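Local coordinates for double Glycine Motif Protease domain from AMS/PCAT Transporter (Lachnospiraceae bacterium C6A11, PDB 6MPZ), which probably cleaves the leader peptide from precursor peptides after a double glycine motif, as the C39 peptidase domain of an AMS/PCAT peptide exporter, at residues Ala30-Val35 with Glu46-Asp51. Residues are numbered along the deposited sequence; the frame is centred on the assembly and turned at random.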
loop_
_atom_site.group_PDB
_atom_site.type_symbol
_atom_site.label_atom_id
_atom_site.label_comp_id
_atom_site.label_asym_id
_atom_site.label_seq_id
_atom_site.Cartn_x
_atom_site.Cartn_y
_atom_site.Cartn_z
ATOM N N ALA A 30 -3.856 -8.370 0.424
ATOM C CA ALA A 30 -2.684 -8.798 -0.310
ATOM C C ALA A 30 -1.584 -7.709 -0.254
ATOM O O ALA A 30 -0.434 -8.024 -0.022
ATOM C CB ALA A 30 -3.069 -9.098 -1.759
ATOM N N SER A 31 -1.984 -6.436 -0.387
ATOM C CA SER A 31 -1.070 -5.320 -0.387
ATOM C C SER A 31 -0.453 -5.212 1.014
ATOM O O SER A 31 0.744 -5.081 1.115
ATOM C CB SER A 31 -1.771 -3.981 -0.778
ATOM O OG SER A 31 -2.287 -4.031 -2.119
ATOM N N LEU A 32 -1.236 -5.276 2.087
ATOM C CA LEU A 32 -0.579 -5.240 3.425
ATOM C C LEU A 32 0.310 -6.501 3.665
ATOM O O LEU A 32 1.291 -6.447 4.391
ATOM C CB LEU A 32 -1.582 -5.097 4.529
ATOM C CG LEU A 32 -1.032 -5.060 5.978
ATOM C CD1 LEU A 32 -0.046 -3.949 6.202
ATOM C CD2 LEU A 32 -2.202 -4.865 6.924
ATOM N N ALA A 33 -0.041 -7.631 3.065
ATOM C CA ALA A 33 0.736 -8.880 3.267
ATOM C C ALA A 33 2.154 -8.704 2.700
ATOM O O ALA A 33 3.148 -8.999 3.387
ATOM C CB ALA A 33 0.013 -10.097 2.652
ATOM N N MET A 34 2.227 -8.144 1.485
ATOM C CA MET A 34 3.496 -7.747 0.828
ATOM C C MET A 34 4.311 -6.775 1.653
ATOM O O MET A 34 5.531 -6.970 1.759
ATOM C CB MET A 34 3.244 -7.159 -0.557
ATOM C CG MET A 34 2.805 -8.172 -1.532
ATOM S SD MET A 34 2.539 -7.715 -3.286
ATOM C CE MET A 34 0.891 -7.066 -3.258
ATOM N N VAL A 35 3.674 -5.746 2.230
ATOM C CA VAL A 35 4.390 -4.812 3.133
ATOM C C VAL A 35 4.934 -5.529 4.386
ATOM O O VAL A 35 6.083 -5.330 4.763
ATOM C CB VAL A 35 3.570 -3.546 3.553
ATOM C CG1 VAL A 35 4.346 -2.689 4.555
ATOM C CG2 VAL A 35 3.247 -2.680 2.365
ATOM N N GLU A 46 -4.570 -15.457 5.555
ATOM C CA GLU A 46 -5.960 -15.569 6.031
ATOM C C GLU A 46 -6.184 -14.625 7.193
ATOM O O GLU A 46 -7.240 -14.049 7.303
ATOM C CB GLU A 46 -6.389 -17.003 6.477
ATOM C CG GLU A 46 -5.580 -18.221 6.030
ATOM C CD GLU A 46 -4.392 -18.547 6.940
ATOM O OE1 GLU A 46 -4.518 -18.951 8.128
ATOM O OE2 GLU A 46 -3.302 -18.398 6.411
ATOM N N GLN A 47 -5.206 -14.520 8.084
ATOM C CA GLN A 47 -5.315 -13.628 9.225
ATOM C C GLN A 47 -5.364 -12.152 8.776
ATOM O O GLN A 47 -6.163 -11.371 9.301
ATOM C CB GLN A 47 -4.144 -13.890 10.202
ATOM C CG GLN A 47 -4.302 -13.206 11.559
ATOM C CD GLN A 47 -5.466 -13.744 12.350
ATOM O OE1 GLN A 47 -5.503 -14.952 12.613
ATOM N NE2 GLN A 47 -6.437 -12.867 12.748
ATOM N N VAL A 48 -4.542 -11.790 7.779
ATOM C CA VAL A 48 -4.478 -10.418 7.280
ATOM C C VAL A 48 -5.851 -9.983 6.705
ATOM O O VAL A 48 -6.296 -8.845 6.928
ATOM C CB VAL A 48 -3.357 -10.218 6.226
ATOM C CG1 VAL A 48 -3.338 -8.774 5.715
ATOM C CG2 VAL A 48 -1.974 -10.621 6.755
ATOM N N ARG A 49 -6.499 -10.875 5.963
ATOM C CA ARG A 49 -7.809 -10.574 5.358
ATOM C C ARG A 49 -8.793 -10.179 6.444
ATOM O O ARG A 49 -9.480 -9.175 6.351
ATOM C CB ARG A 49 -8.415 -11.787 4.690
ATOM C CG ARG A 49 -7.797 -12.266 3.414
ATOM C CD ARG A 49 -8.692 -13.347 2.821
ATOM N NE ARG A 49 -7.963 -14.149 1.863
ATOM C CZ ARG A 49 -7.681 -15.452 1.954
ATOM N NH1 ARG A 49 -8.075 -16.211 2.977
ATOM N NH2 ARG A 49 -6.994 -16.010 0.956
ATOM N N VAL A 50 -8.841 -11.012 7.465
ATOM C CA VAL A 50 -9.775 -10.841 8.569
ATOM C C VAL A 50 -9.434 -9.600 9.377
ATOM O O VAL A 50 -10.330 -8.888 9.778
ATOM C CB VAL A 50 -9.824 -12.158 9.405
ATOM C CG1 VAL A 50 -9.818 -11.916 10.894
ATOM C CG2 VAL A 50 -11.016 -12.972 8.942
ATOM N N ASP A 51 -8.151 -9.341 9.605
ATOM C CA ASP A 51 -7.738 -8.142 10.348
ATOM C C ASP A 51 -7.928 -6.862 9.545
ATOM O O ASP A 51 -8.133 -5.830 10.126
ATOM C CB ASP A 51 -6.300 -8.239 10.831
ATOM C CG ASP A 51 -6.090 -9.393 11.802
ATOM O OD1 ASP A 51 -7.066 -9.909 12.341
ATOM O OD2 ASP A 51 -4.944 -9.775 12.034
#
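Segments 30-35 and 46-51 come nearest at Ala33 and Val48, whose CA atoms lie 6.8 Å apart, and no hydrogen bond spans the gap. Val48 carries the contact from 46-51. Its CB points at the other helix, and chi1 of 179° sets CG1 against Leu32 CB, at 4.2 Å, and Ala33 N, at 4.4 Å. Leu32 lies alongside this methyl, touching it with CB and CD2, while CD1 turns away. The small Ala33 side chain lies beside the other branch of the valine, its CB 4.6 Å from Val48 CG2; the packing is loose and buries little surface. Within 46-51, Gln47 NE2 donates to Asp51 OD1 over 3.1 Å, one turn on. The donor lies on the syn side of the carboxylate, 32° out of its plane, and Tyr71 OH binds the other oxygen, OD2. Arg49 forms a salt bridge with Glu26, just ahead of Cys27, the probable nucleophile of a papain-like Cys-His-Asp triad. Val48 also packs on Ala29 and Leu36, Leu32 continues onto Ala67 and Ala68 of helix 61-70, and Ser31 and Met34 touch strand 101-109, placing helix 27-38 between helix 45-52 and the sheet.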